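Cyclic AMP receptor protein (Thermus thermophilus, PDB 4EV0) activates transcription in a cAMP-dependent manner as a homodimer that binds cyclic AMP and specific DNA sequences at several promoters. Local coordinates at residues Arg25-Pro28 with Pro32-Tyr35; His185-Ala188 with Val192-Leu195; Phe74-Leu79 with Ala124-Glu129; Arg52-Arg55 with Gln61-Thr64. One frame throughout, in Å; residues are numbered along the deposited sequence.

Contact 1: residues Arg25-Pro28 with Pro32-Tyr35. With CMP (adenosine-3',5'-cyclic-monophosphate), chain G.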
loop_
_atom_site.group_PDB
_atom_site.type_symbol
_atom_site.label_atom_id
_atom_site.label_comp_id
_atom_site.label_asym_id
_atom_site.label_seq_id
_atom_site.Cartn_x
_atom_site.Cartn_y
_atom_site.Cartn_z
ATOM N N ARG B 25 19.442 19.176 16.251
ATOM C CA ARG B 25 20.459 18.593 15.374
ATOM C C ARG B 25 20.415 19.308 14.016
ATOM O O ARG B 25 19.334 19.588 13.492
ATOM C CB ARG B 25 20.238 17.084 15.188
ATOM C CG ARG B 25 20.322 16.227 16.471
ATOM C CD ARG B 25 21.770 15.973 16.874
ATOM N NE ARG B 25 21.936 14.909 17.871
ATOM C CZ ARG B 25 21.906 15.098 19.188
ATOM N NH1 ARG B 25 21.670 16.308 19.685
ATOM N NH2 ARG B 25 22.100 14.074 20.014
ATOM N N LEU B 26 21.589 19.615 13.461
ATOM C CA LEU B 26 21.679 20.373 12.209
ATOM C C LEU B 26 22.278 19.562 11.060
ATOM O O LEU B 26 23.312 18.906 11.225
ATOM C CB LEU B 26 22.483 21.661 12.402
ATOM C CG LEU B 26 21.783 22.867 13.038
ATOM C CD1 LEU B 26 21.426 22.623 14.505
ATOM C CD2 LEU B 26 22.645 24.130 12.898
ATOM N N TYR B 27 21.620 19.611 9.899
ATOM C CA TYR B 27 22.119 18.946 8.690
ATOM C C TYR B 27 22.125 19.887 7.492
ATOM O O TYR B 27 21.059 20.280 7.007
ATOM C CB TYR B 27 21.302 17.680 8.370
ATOM C CG TYR B 27 21.502 16.607 9.404
ATOM C CD1 TYR B 27 20.714 16.561 10.552
ATOM C CD2 TYR B 27 22.516 15.669 9.261
ATOM C CE1 TYR B 27 20.924 15.599 11.521
ATOM C CE2 TYR B 27 22.733 14.701 10.226
ATOM C CZ TYR B 27 21.940 14.671 11.356
ATOM O OH TYR B 27 22.170 13.705 12.312
ATOM N N PRO B 28 23.329 20.245 7.011
ATOM C CA PRO B 28 23.548 21.102 5.831
ATOM C C PRO B 28 23.026 20.446 4.554
ATOM O O PRO B 28 22.857 19.223 4.538
ATOM C CB PRO B 28 25.076 21.208 5.749
ATOM C CG PRO B 28 25.573 20.881 7.141
ATOM C CD PRO B 28 24.596 19.840 7.644
ATOM N N PRO B 32 23.555 13.326 4.472
ATOM C CA PRO B 32 22.727 12.197 4.902
ATOM C C PRO B 32 22.420 12.335 6.382
ATOM O O PRO B 32 23.311 12.662 7.167
ATOM C CB PRO B 32 23.633 10.982 4.670
ATOM C CG PRO B 32 24.698 11.456 3.738
ATOM C CD PRO B 32 24.901 12.897 4.065
ATOM N N ILE B 33 21.166 12.109 6.751
ATOM C CA ILE B 33 20.762 12.166 8.139
ATOM C C ILE B 33 20.958 10.768 8.733
ATOM O O ILE B 33 21.657 10.605 9.746
ATOM C CB ILE B 33 19.330 12.689 8.262
ATOM C CG1 ILE B 33 19.253 14.105 7.682
ATOM C CG2 ILE B 33 18.873 12.688 9.696
ATOM C CD1 ILE B 33 18.064 14.334 6.756
ATOM N N PHE B 34 20.370 9.767 8.079
ATOM C CA PHE B 34 20.693 8.357 8.328
ATOM C C PHE B 34 20.394 7.525 7.078
ATOM O O PHE B 34 19.792 8.018 6.115
ATOM C CB PHE B 34 19.959 7.796 9.554
ATOM C CG PHE B 34 18.456 7.935 9.488
ATOM C CD1 PHE B 34 17.699 7.124 8.650
ATOM C CD2 PHE B 34 17.798 8.868 10.276
ATOM C CE1 PHE B 34 16.328 7.254 8.587
ATOM C CE2 PHE B 34 16.405 9.000 10.215
ATOM C CZ PHE B 34 15.680 8.194 9.378
ATOM N N TYR B 35 20.802 6.258 7.120
ATOM C CA TYR B 35 20.603 5.328 6.014
ATOM C C TYR B 35 19.680 4.172 6.371
ATOM O O TYR B 35 19.526 3.823 7.538
ATOM C CB TYR B 35 21.948 4.765 5.566
ATOM C CG TYR B 35 22.805 5.755 4.816
ATOM C CD1 TYR B 35 22.243 6.612 3.874
ATOM C CD2 TYR B 35 24.171 5.833 5.044
ATOM C CE1 TYR B 35 23.023 7.520 3.175
ATOM C CE2 TYR B 35 24.964 6.741 4.351
ATOM C CZ TYR B 35 24.384 7.584 3.417
ATOM O OH TYR B 35 25.164 8.489 2.722
HETATM P P CMP G . 12.389 4.773 10.405
HETATM O O1P CMP G . 12.933 4.972 11.789
HETATM O O2P CMP G . 12.007 3.378 9.964
HETATM O "O5'" CMP G . 13.384 5.433 9.317
HETATM C "C5'" CMP G . 12.909 5.843 8.036
HETATM C "C4'" CMP G . 11.604 6.539 8.208
HETATM O "O4'" CMP G . 10.927 6.762 6.957
HETATM C "C3'" CMP G . 10.589 5.759 8.983
HETATM O "O3'" CMP G . 10.968 5.592 10.335
HETATM C "C2'" CMP G . 9.337 6.578 8.728
HETATM O "O2'" CMP G . 9.367 7.791 9.458
HETATM C "C1'" CMP G . 9.542 6.912 7.240
HETATM N N9 CMP G . 8.776 6.008 6.377
HETATM C C8 CMP G . 8.916 4.675 6.267
HETATM N N7 CMP G . 7.995 4.190 5.387
HETATM C C5 CMP G . 7.263 5.228 4.932
HETATM C C6 CMP G . 6.145 5.423 3.972
HETATM N N6 CMP G . 5.610 4.358 3.312
HETATM N N1 CMP G . 5.683 6.691 3.795
HETATM C C2 CMP G . 6.202 7.743 4.449
HETATM N N3 CMP G . 7.229 7.637 5.324
HETATM C C4 CMP G . 7.782 6.429 5.596
HETATM O O HOH W 1 24.028 11.814 11.904
#
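Tyr27 lays one face of its phenol ring against the aliphatic side chain of Ile33, a CH-pi contact in which Ile33 CG1 stands 4.0 Å from the ring centroid and 18° off the ring normal. The carbon is displaced toward the CB end of the ring, and its nearest atom there is Tyr27 CG at 3.8 Å. The second branch serves the far end: Ile33 CG2 lies 4.0 Å from both CE1 and CZ of Tyr27, so the two branches together run along the length of the ring. Pro32 O approaches obliquely, 3.7 Å from Tyr27 CE2. With Tyr27 CG turned anti to its carbonyl carbon (chi1 -67°), the ring reaches across to strand 32-34, linking edge strands of two sheets of the cyclic nucleotide-binding domain. A water in the ring plane lies 2.7 Å from Tyr27 OH and donates a weak bond to Ile33 O. With an alanine here, Ile33 would probably lose its aromatic cover and the water its hydroxyl partner. Farther out, Ile33 and Phe34 both face Ala89, a classic beta bulge, while Tyr27 pairs by backbone with Thr95. From the bulge, the Phe34 ring reaches the bound nucleotide, Phe34 CE1 lying 3.5 Å from CMP O5', and makes a cation-pi contact with Arg85. With no direct hydrogen bond between the segments, they are held mainly by apolar packing and one weak water bridge.

Contact 2: residues His185-Ala188 with Val192-Leu195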
loop_
_atom_site.group_PDB
_atom_site.type_symbol
_atom_site.label_atom_id
_atom_site.label_comp_id
_atom_site.label_asym_id
_atom_site.label_seq_id
_atom_site.Cartn_x
_atom_site.Cartn_y
_atom_site.Cartn_z
ATOM N N HIS B 185 -16.674 5.425 -20.990
ATOM C CA HIS B 185 -17.205 6.710 -21.419
ATOM C C HIS B 185 -16.272 7.405 -22.416
ATOM O O HIS B 185 -16.734 7.983 -23.400
ATOM C CB HIS B 185 -17.599 7.580 -20.223
ATOM C CG HIS B 185 -18.868 7.124 -19.564
ATOM N ND1 HIS B 185 -20.100 7.209 -20.186
ATOM C CD2 HIS B 185 -19.095 6.544 -18.361
ATOM C CE1 HIS B 185 -21.030 6.721 -19.384
ATOM N NE2 HIS B 185 -20.447 6.309 -18.271
ATOM N N ALA B 186 -14.963 7.300 -22.188
ATOM C CA ALA B 186 -13.980 7.781 -23.161
ATOM C C ALA B 186 -14.032 6.997 -24.486
ATOM O O ALA B 186 -13.947 7.590 -25.563
ATOM C CB ALA B 186 -12.582 7.760 -22.574
ATOM N N LEU B 187 -14.187 5.674 -24.405
ATOM C CA LEU B 187 -14.312 4.842 -25.609
ATOM C C LEU B 187 -15.576 5.149 -26.403
ATOM O O LEU B 187 -15.575 5.050 -27.628
ATOM C CB LEU B 187 -14.259 3.353 -25.265
ATOM C CG LEU B 187 -12.887 2.815 -24.851
ATOM C CD1 LEU B 187 -12.928 1.332 -24.488
ATOM C CD2 LEU B 187 -11.851 3.078 -25.956
ATOM N N ALA B 188 -16.650 5.524 -25.711
ATOM C CA ALA B 188 -17.886 5.913 -26.388
ATOM C C ALA B 188 -17.754 7.284 -27.064
ATOM O O ALA B 188 -18.235 7.475 -28.185
ATOM C CB ALA B 188 -19.072 5.896 -25.428
ATOM N N VAL B 192 -15.834 4.288 -30.400
ATOM C CA VAL B 192 -15.362 2.904 -30.488
ATOM C C VAL B 192 -16.413 1.915 -29.970
ATOM O O VAL B 192 -16.589 0.822 -30.520
ATOM C CB VAL B 192 -14.007 2.714 -29.751
ATOM C CG1 VAL B 192 -13.503 1.283 -29.886
ATOM C CG2 VAL B 192 -12.974 3.696 -30.303
ATOM N N VAL B 193 -17.124 2.313 -28.917
ATOM C CA VAL B 193 -18.163 1.483 -28.333
ATOM C C VAL B 193 -19.451 2.282 -28.159
ATOM O O VAL B 193 -19.426 3.517 -28.105
ATOM C CB VAL B 193 -17.751 0.916 -26.946
ATOM C CG1 VAL B 193 -16.388 0.235 -27.016
ATOM C CG2 VAL B 193 -17.727 2.014 -25.896
ATOM N N ARG B 194 -20.573 1.573 -28.076
ATOM C CA ARG B 194 -21.845 2.191 -27.747
ATOM C C ARG B 194 -22.399 1.552 -26.475
ATOM O O ARG B 194 -22.424 0.327 -26.343
ATOM C CB ARG B 194 -22.837 2.050 -28.904
ATOM C CG ARG B 194 -24.269 2.424 -28.528
ATOM C CD ARG B 194 -25.167 2.496 -29.747
ATOM N NE ARG B 194 -24.711 3.542 -30.658
ATOM C CZ ARG B 194 -25.100 3.648 -31.923
ATOM N NH1 ARG B 194 -25.947 2.756 -32.426
ATOM N NH2 ARG B 194 -24.635 4.639 -32.685
ATOM N N LEU B 195 -22.843 2.382 -25.536
ATOM C CA LEU B 195 -23.331 1.880 -24.253
ATOM C C LEU B 195 -24.840 1.936 -24.146
ATOM O O LEU B 195 -25.500 2.801 -24.733
ATOM C CB LEU B 195 -22.724 2.675 -23.094
ATOM C CG LEU B 195 -21.204 2.840 -23.106
ATOM C CD1 LEU B 195 -20.759 3.755 -21.969
ATOM C CD2 LEU B 195 -20.523 1.479 -23.012
#
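Leu195 reaches from strand 193-196 to the last turns of helix 177-189, and its CG and its CD1 methyl meet two different residues there. CB starts toward the helix, and CG, anti to the carbonyl carbon (chi1 -51°), comes within 4.4 Å of Ala188 CB. At the tip, CD1 rests over a face of the His185 imidazole, 4.2 Å from the ring centroid and 27° off its normal, a CH-pi contact. The same methyl is equidistant from ND1 and CE1 of His185, at 3.9 Å, which places it above that side of the ring; the two side chains cross at about a right angle. Two residues back along the strand, Val193 CG2 packs 3.8 Å from Leu187 CB and also touches Ala188 CB. The backbone ties the turn together: Val192 N donates to Leu187 O at 2.9 Å, and Val193 N adds a weak second bond to the same oxygen. A CA-H...O contact from Ala188 CA to Val193 O, 3.3 Å long, follows beside them. This junction takes the chain from the second helix of the predicted helix-turn-helix into the wing of the winged-helix domain. Around it, Leu187 and Val193 meet Leu150 of helix 139-154, Val192 packs on Leu207, Leu208 and Ile211 of helix 205-212, and Val193 and Leu195 lie against Val200 of strand 199-202.

Contact 3: residues Phe74-Leu79 with Ala124-Glu129. With CMP (adenosine-3',5'-cyclic-monophosphate), chain G.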
loop_
_atom_site.group_PDB
_atom_site.type_symbol
_atom_site.label_atom_id
_atom_site.label_comp_id
_atom_site.label_asym_id
_atom_site.label_seq_id
_atom_site.Cartn_x
_atom_site.Cartn_y
_atom_site.Cartn_z
ATOM N N PHE B 74 9.655 12.187 10.893
ATOM C CA PHE B 74 10.203 10.936 10.347
ATOM C C PHE B 74 11.110 10.194 11.331
ATOM O O PHE B 74 11.609 10.784 12.287
ATOM C CB PHE B 74 10.952 11.178 9.035
ATOM C CG PHE B 74 12.163 12.070 9.172
ATOM C CD1 PHE B 74 12.024 13.455 9.227
ATOM C CD2 PHE B 74 13.443 11.524 9.240
ATOM C CE1 PHE B 74 13.141 14.284 9.344
ATOM C CE2 PHE B 74 14.562 12.341 9.360
ATOM C CZ PHE B 74 14.409 13.724 9.403
ATOM N N GLY B 75 11.326 8.905 11.074
ATOM C CA GLY B 75 12.219 8.084 11.871
ATOM C C GLY B 75 11.574 7.498 13.118
ATOM O O GLY B 75 12.260 7.113 14.080
ATOM N N GLU B 76 10.248 7.417 13.107
ATOM C CA GLU B 76 9.508 6.960 14.283
ATOM C C GLU B 76 9.483 5.431 14.420
ATOM O O GLU B 76 9.224 4.903 15.492
ATOM C CB GLU B 76 8.090 7.546 14.289
ATOM C CG GLU B 76 7.127 6.929 13.270
ATOM C CD GLU B 76 7.457 7.258 11.802
ATOM O OE1 GLU B 76 8.113 8.292 11.517
ATOM O OE2 GLU B 76 7.047 6.469 10.920
ATOM N N MET B 77 9.773 4.718 13.342
ATOM C CA MET B 77 9.681 3.264 13.375
ATOM C C MET B 77 10.816 2.625 14.186
ATOM O O MET B 77 10.562 1.799 15.058
ATOM C CB MET B 77 9.560 2.693 11.958
ATOM C CG MET B 77 8.258 3.125 11.266
ATOM S SD MET B 77 8.193 3.070 9.434
ATOM C CE MET B 77 8.579 1.368 9.077
ATOM N N SER B 78 12.059 3.022 13.917
ATOM C CA SER B 78 13.191 2.510 14.681
ATOM C C SER B 78 13.079 2.957 16.135
ATOM O O SER B 78 13.437 2.217 17.050
ATOM C CB SER B 78 14.514 2.964 14.072
ATOM O OG SER B 78 14.662 2.448 12.757
ATOM N N LEU B 79 12.548 4.159 16.336
ATOM C CA LEU B 79 12.257 4.640 17.681
ATOM C C LEU B 79 11.313 3.701 18.442
ATOM O O LEU B 79 11.498 3.430 19.629
ATOM C CB LEU B 79 11.656 6.050 17.643
ATOM C CG LEU B 79 11.299 6.520 19.059
ATOM C CD1 LEU B 79 12.178 7.690 19.499
ATOM C CD2 LEU B 79 9.819 6.838 19.209
ATOM N N ALA B 124 -1.129 5.187 10.866
ATOM C CA ALA B 124 -2.365 4.712 10.270
ATOM C C ALA B 124 -2.634 5.477 8.979
ATOM O O ALA B 124 -3.000 4.876 7.989
ATOM C CB ALA B 124 -3.534 4.827 11.249
ATOM N N ARG B 125 -2.421 6.788 8.999
ATOM C CA ARG B 125 -2.566 7.636 7.817
ATOM C C ARG B 125 -1.654 7.171 6.679
ATOM O O ARG B 125 -2.050 7.177 5.513
ATOM C CB ARG B 125 -2.287 9.109 8.186
ATOM C CG ARG B 125 -2.279 10.133 7.026
ATOM C CD ARG B 125 -3.674 10.349 6.410
ATOM N NE ARG B 125 -4.743 9.951 7.330
ATOM C CZ ARG B 125 -5.803 9.211 6.990
ATOM N NH1 ARG B 125 -5.961 8.790 5.733
ATOM N NH2 ARG B 125 -6.706 8.896 7.916
ATOM N N ARG B 126 -0.444 6.750 7.035
ATOM C CA ARG B 126 0.547 6.299 6.063
ATOM C C ARG B 126 0.201 4.940 5.476
ATOM O O ARG B 126 0.460 4.678 4.305
ATOM C CB ARG B 126 1.941 6.256 6.697
ATOM C CG ARG B 126 2.697 7.579 6.628
ATOM C CD ARG B 126 3.790 7.649 7.695
ATOM N NE ARG B 126 4.443 8.959 7.731
ATOM C CZ ARG B 126 5.446 9.276 8.542
ATOM N NH1 ARG B 126 5.912 8.371 9.391
ATOM N NH2 ARG B 126 5.985 10.492 8.505
ATOM N N LEU B 127 -0.381 4.073 6.293
ATOM C CA LEU B 127 -0.793 2.751 5.823
ATOM C C LEU B 127 -1.982 2.843 4.865
ATOM O O LEU B 127 -2.155 1.994 3.994
ATOM C CB LEU B 127 -1.103 1.817 7.004
ATOM C CG LEU B 127 0.060 1.123 7.728
ATOM C CD1 LEU B 127 -0.369 0.757 9.136
ATOM C CD2 LEU B 127 0.525 -0.125 6.993
ATOM N N ARG B 128 -2.793 3.880 5.031
ATOM C CA ARG B 128 -3.904 4.117 4.126
ATOM C C ARG B 128 -3.420 4.604 2.763
ATOM O O ARG B 128 -3.923 4.177 1.722
ATOM C CB ARG B 128 -4.905 5.087 4.750
ATOM C CG ARG B 128 -5.762 4.421 5.808
ATOM C CD ARG B 128 -6.948 5.275 6.212
ATOM N NE ARG B 128 -7.582 4.790 7.436
ATOM C CZ ARG B 128 -8.550 3.876 7.463
ATOM N NH1 ARG B 128 -9.000 3.336 6.332
ATOM N NH2 ARG B 128 -9.066 3.497 8.630
ATOM N N GLU B 129 -2.433 5.492 2.783
ATOM C CA GLU B 129 -1.778 5.965 1.569
ATOM C C GLU B 129 -1.079 4.816 0.838
ATOM O O GLU B 129 -1.051 4.766 -0.394
ATOM C CB GLU B 129 -0.805 7.095 1.916
ATOM C CG GLU B 129 -1.528 8.334 2.425
ATOM C CD GLU B 129 -0.619 9.333 3.125
ATOM O OE1 GLU B 129 0.590 9.047 3.297
ATOM O OE2 GLU B 129 -1.125 10.410 3.519
HETATM P P CMP G . 12.389 4.773 10.405
HETATM O O1P CMP G . 12.933 4.972 11.789
HETATM O O2P CMP G . 12.007 3.378 9.964
HETATM O "O5'" CMP G . 13.384 5.433 9.317
HETATM C "C5'" CMP G . 12.909 5.843 8.036
HETATM C "C4'" CMP G . 11.604 6.539 8.208
HETATM O "O4'" CMP G . 10.927 6.762 6.957
HETATM C "C3'" CMP G . 10.589 5.759 8.983
HETATM O "O3'" CMP G . 10.968 5.592 10.335
HETATM C "C2'" CMP G . 9.337 6.578 8.728
HETATM O "O2'" CMP G . 9.367 7.791 9.458
HETATM C "C1'" CMP G . 9.542 6.912 7.240
HETATM N N9 CMP G . 8.776 6.008 6.377
HETATM C C8 CMP G . 8.916 4.675 6.267
HETATM N N7 CMP G . 7.995 4.190 5.387
HETATM C C5 CMP G . 7.263 5.228 4.932
HETATM C C6 CMP G . 6.145 5.423 3.972
HETATM N N6 CMP G . 5.610 4.358 3.312
HETATM N N1 CMP G . 5.683 6.691 3.795
HETATM C C2 CMP G . 6.202 7.743 4.449
HETATM N N3 CMP G . 7.229 7.637 5.324
HETATM C C4 CMP G . 7.782 6.429 5.596
#
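The backbone of Phe74-Leu79 turns from a strand end through Gly75, whose positive phi (84°) favours glycine, into helix 76-81, while Ala124-Glu129 is regular helix. Across the gap a single salt bridge joins them, Glu76 OE2 to Arg126 NH1 at 2.7 Å. The carboxylate sits at the edge of the guanidinium, near its plane, but the two planes are turned 48° apart. Arg126 reaches it with a chain extended from CG to NE, and its NH2 bonds to Leu73 O, which together with the salt bridge probably limits its rotation. Glu76 is bent at chi2 (-69°), which brings its other oxygen to the ribose: CMP O2' donates to Glu76 OE1 in a very short bond of 2.5 Å. Gly75 N donates to that same hydroxyl oxygen at 2.8 Å, so O2' is held as donor and acceptor at once. Over one face of the Arg126 guanidinium lies adenine N3, offset toward the rim. At the helix start, Ser78 N gives CMP O1P a nearly straight bond of 3.0 Å, and Met77 N a weak one to O3'. Met77 SD lies 3.6 Å from CMP C8, out of the plane of the base and displaced outward past that atom. A leucine in place of Arg126 would probably leave the buried Glu76 carboxylate without its cationic mate and the Leu73 carbonyl without this donor. In this part of the phosphate-binding cassette, the Ser78 amide, with Arg85 and Ser86, helps hold the cyclic nucleotide. Glu76 thus bridges Arg126 of helix 114-135 and the ribose 2'-hydroxyl, with Arg126 probably stabilising its negative charge.

Contact 4: residues Arg52-Arg55 with Gln61-Thr64. With CMP (adenosine-3',5'-cyclic-monophosphate), chain G.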
loop_
_atom_site.group_PDB
_atom_site.type_symbol
_atom_site.label_atom_id
_atom_site.label_comp_id
_atom_site.label_asym_id
_atom_site.label_seq_id
_atom_site.Cartn_x
_atom_site.Cartn_y
_atom_site.Cartn_z
ATOM N N ARG B 52 14.431 14.491 2.317
ATOM C CA ARG B 52 13.907 13.451 1.444
ATOM C C ARG B 52 14.141 12.052 2.010
ATOM O O ARG B 52 15.255 11.713 2.427
ATOM C CB ARG B 52 14.492 13.538 0.033
ATOM C CG ARG B 52 13.964 12.450 -0.884
ATOM C CD ARG B 52 14.408 12.656 -2.321
ATOM N NE ARG B 52 15.825 12.353 -2.474
ATOM C CZ ARG B 52 16.298 11.245 -3.032
ATOM N NH1 ARG B 52 15.460 10.326 -3.507
ATOM N NH2 ARG B 52 17.618 11.069 -3.117
ATOM N N LEU B 53 13.076 11.254 2.014
ATOM C CA LEU B 53 13.130 9.843 2.374
ATOM C C LEU B 53 13.065 8.958 1.130
ATOM O O LEU B 53 12.310 9.238 0.197
ATOM C CB LEU B 53 11.941 9.488 3.259
ATOM C CG LEU B 53 11.736 10.337 4.507
ATOM C CD1 LEU B 53 10.372 10.053 5.118
ATOM C CD2 LEU B 53 12.847 10.078 5.518
ATOM N N PHE B 54 13.849 7.884 1.129
ATOM C CA PHE B 54 13.866 6.947 0.009
ATOM C C PHE B 54 14.374 5.576 0.434
ATOM O O PHE B 54 15.138 5.448 1.386
ATOM C CB PHE B 54 14.708 7.474 -1.163
ATOM C CG PHE B 54 16.182 7.677 -0.830
ATOM C CD1 PHE B 54 16.630 8.879 -0.293
ATOM C CD2 PHE B 54 17.116 6.678 -1.085
ATOM C CE1 PHE B 54 18.000 9.080 0.000
ATOM C CE2 PHE B 54 18.471 6.867 -0.799
ATOM C CZ PHE B 54 18.914 8.072 -0.250
ATOM N N ARG B 55 13.940 4.558 -0.291
ATOM C CA ARG B 55 14.401 3.198 -0.089
ATOM C C ARG B 55 15.257 2.822 -1.280
ATOM O O ARG B 55 15.100 3.378 -2.372
ATOM C CB ARG B 55 13.209 2.228 0.020
ATOM C CG ARG B 55 12.597 2.136 1.441
ATOM C CD ARG B 55 11.341 1.249 1.514
ATOM N NE ARG B 55 11.607 -0.172 1.313
ATOM C CZ ARG B 55 11.858 -1.044 2.288
ATOM N NH1 ARG B 55 11.903 -0.644 3.558
ATOM N NH2 ARG B 55 12.071 -2.326 1.998
ATOM N N GLN B 61 18.839 1.153 -6.957
ATOM C CA GLN B 61 17.993 2.233 -7.450
ATOM C C GLN B 61 17.201 2.808 -6.295
ATOM O O GLN B 61 16.908 2.108 -5.320
ATOM C CB GLN B 61 17.058 1.744 -8.543
ATOM C CG GLN B 61 17.771 1.146 -9.734
ATOM C CD GLN B 61 16.792 0.728 -10.824
ATOM O OE1 GLN B 61 16.420 1.532 -11.679
ATOM N NE2 GLN B 61 16.361 -0.528 -10.786
ATOM N N GLU B 62 16.866 4.088 -6.372
ATOM C CA GLU B 62 16.124 4.659 -5.268
ATOM C C GLU B 62 14.689 5.058 -5.582
ATOM O O GLU B 62 14.385 5.658 -6.609
ATOM C CB GLU B 62 16.908 5.748 -4.515
ATOM C CG GLU B 62 17.590 6.781 -5.335
ATOM C CD GLU B 62 18.255 7.843 -4.459
ATOM O OE1 GLU B 62 19.353 7.585 -3.892
ATOM O OE2 GLU B 62 17.659 8.938 -4.329
ATOM N N ARG B 63 13.810 4.672 -4.671
ATOM C CA ARG B 63 12.403 4.986 -4.780
ATOM C C ARG B 63 12.054 5.983 -3.687
ATOM O O ARG B 63 11.998 5.623 -2.516
ATOM C CB ARG B 63 11.574 3.712 -4.626
ATOM C CG ARG B 63 10.075 3.945 -4.640
ATOM C CD ARG B 63 9.302 2.629 -4.706
ATOM N NE ARG B 63 9.508 1.821 -3.509
ATOM C CZ ARG B 63 8.778 1.945 -2.412
ATOM N NH1 ARG B 63 7.803 2.847 -2.367
ATOM N NH2 ARG B 63 9.018 1.170 -1.365
ATOM N N THR B 64 11.849 7.238 -4.072
ATOM C CA THR B 64 11.522 8.294 -3.123
ATOM C C THR B 64 10.178 8.059 -2.471
ATOM O O THR B 64 9.198 7.766 -3.162
ATOM C CB THR B 64 11.466 9.670 -3.799
ATOM O OG1 THR B 64 12.766 10.012 -4.311
ATOM C CG2 THR B 64 10.996 10.733 -2.788
HETATM P P CMP G . 12.389 4.773 10.405
HETATM O O1P CMP G . 12.933 4.972 11.789
HETATM O O2P CMP G . 12.007 3.378 9.964
HETATM O "O5'" CMP G . 13.384 5.433 9.317
HETATM C "C5'" CMP G . 12.909 5.843 8.036
HETATM C "C4'" CMP G . 11.604 6.539 8.208
HETATM O "O4'" CMP G . 10.927 6.762 6.957
HETATM C "C3'" CMP G . 10.589 5.759 8.983
HETATM O "O3'" CMP G . 10.968 5.592 10.335
HETATM C "C2'" CMP G . 9.337 6.578 8.728
HETATM O "O2'" CMP G . 9.367 7.791 9.458
HETATM C "C1'" CMP G . 9.542 6.912 7.240
HETATM N N9 CMP G . 8.776 6.008 6.377
HETATM C C8 CMP G . 8.916 4.675 6.267
HETATM N N7 CMP G . 7.995 4.190 5.387
HETATM C C5 CMP G . 7.263 5.228 4.932
HETATM C C6 CMP G . 6.145 5.423 3.972
HETATM N N6 CMP G . 5.610 4.358 3.312
HETATM N N1 CMP G . 5.683 6.691 3.795
HETATM C C2 CMP G . 6.202 7.743 4.449
HETATM N N3 CMP G . 7.229 7.637 5.324
HETATM C C4 CMP G . 7.782 6.429 5.596
#
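A salt bridge joins Arg52 and Glu62 across the two strands. Both terminal nitrogens of Arg52 donate to one oxygen, Glu62 OE2, with NH1 at 2.7 Å and NH2 at a very short 2.5 Å. The guanidinium and carboxylate planes are 29° apart, nearly coplanar, and NH1 meets OE2 on its anti side, tilted out of the carboxylate plane. Bent at chi3 (73°), the Arg52 chain also brings NH1 to Thr64 OG1, a hydrogen bond of 2.8 Å lying near the guanidinium plane, so this nitrogen serves two acceptors. Flat groups are layered beside it: the Phe54 ring has the Glu62 carboxylate over one face, and its CD1 lies 3.5 Å above the Arg52 guanidinium plane, toward the rim. Like charges run side by side on the face bearing Arg55 and Arg63, where Arg55 NE is 4.0 Å from Arg63 NH2; Asp135 of the second subunit forms salt bridges with both arginines and probably offsets their repulsion. The backbone bonds are Arg63 N to Arg55 O at 2.9 Å and Arg55 N to Arg63 O at 3.1 Å. They make Arg55 and Arg63 a hydrogen-bonded antiparallel pair, next to the non-hydrogen-bonded pair Phe54 and Thr64. Leu53, meanwhile, brings CD1 to the ribose of the bound nucleotide. Together these strands form a beta hairpin of the cyclic nucleotide-binding beta-roll, contributing to the cAMP pocket and reaching the second subunit.

Along the chain the order is contact 1, contact 4, contact 3, contact 2. Contacts 1 and 4 lie in the cyclic nucleotide-binding domain with centres about 15 Å apart, and share a sheet in which strand 32-34 is one edge and strand 61-68 the other. Contact 3 joins this domain to helix 114-135; it touches contact 1 through Phe34 and Phe74, and contact 4 through Phe74 and Leu53, so all three reach the same bound cAMP. Contact 2 stands apart in the DNA-binding domain, its centre about 42 Å from that of contact 3. Contacts 3 and 4 also touch the second subunit, placing ligand and dimer interface together, consistent with cAMP-dependent regulation.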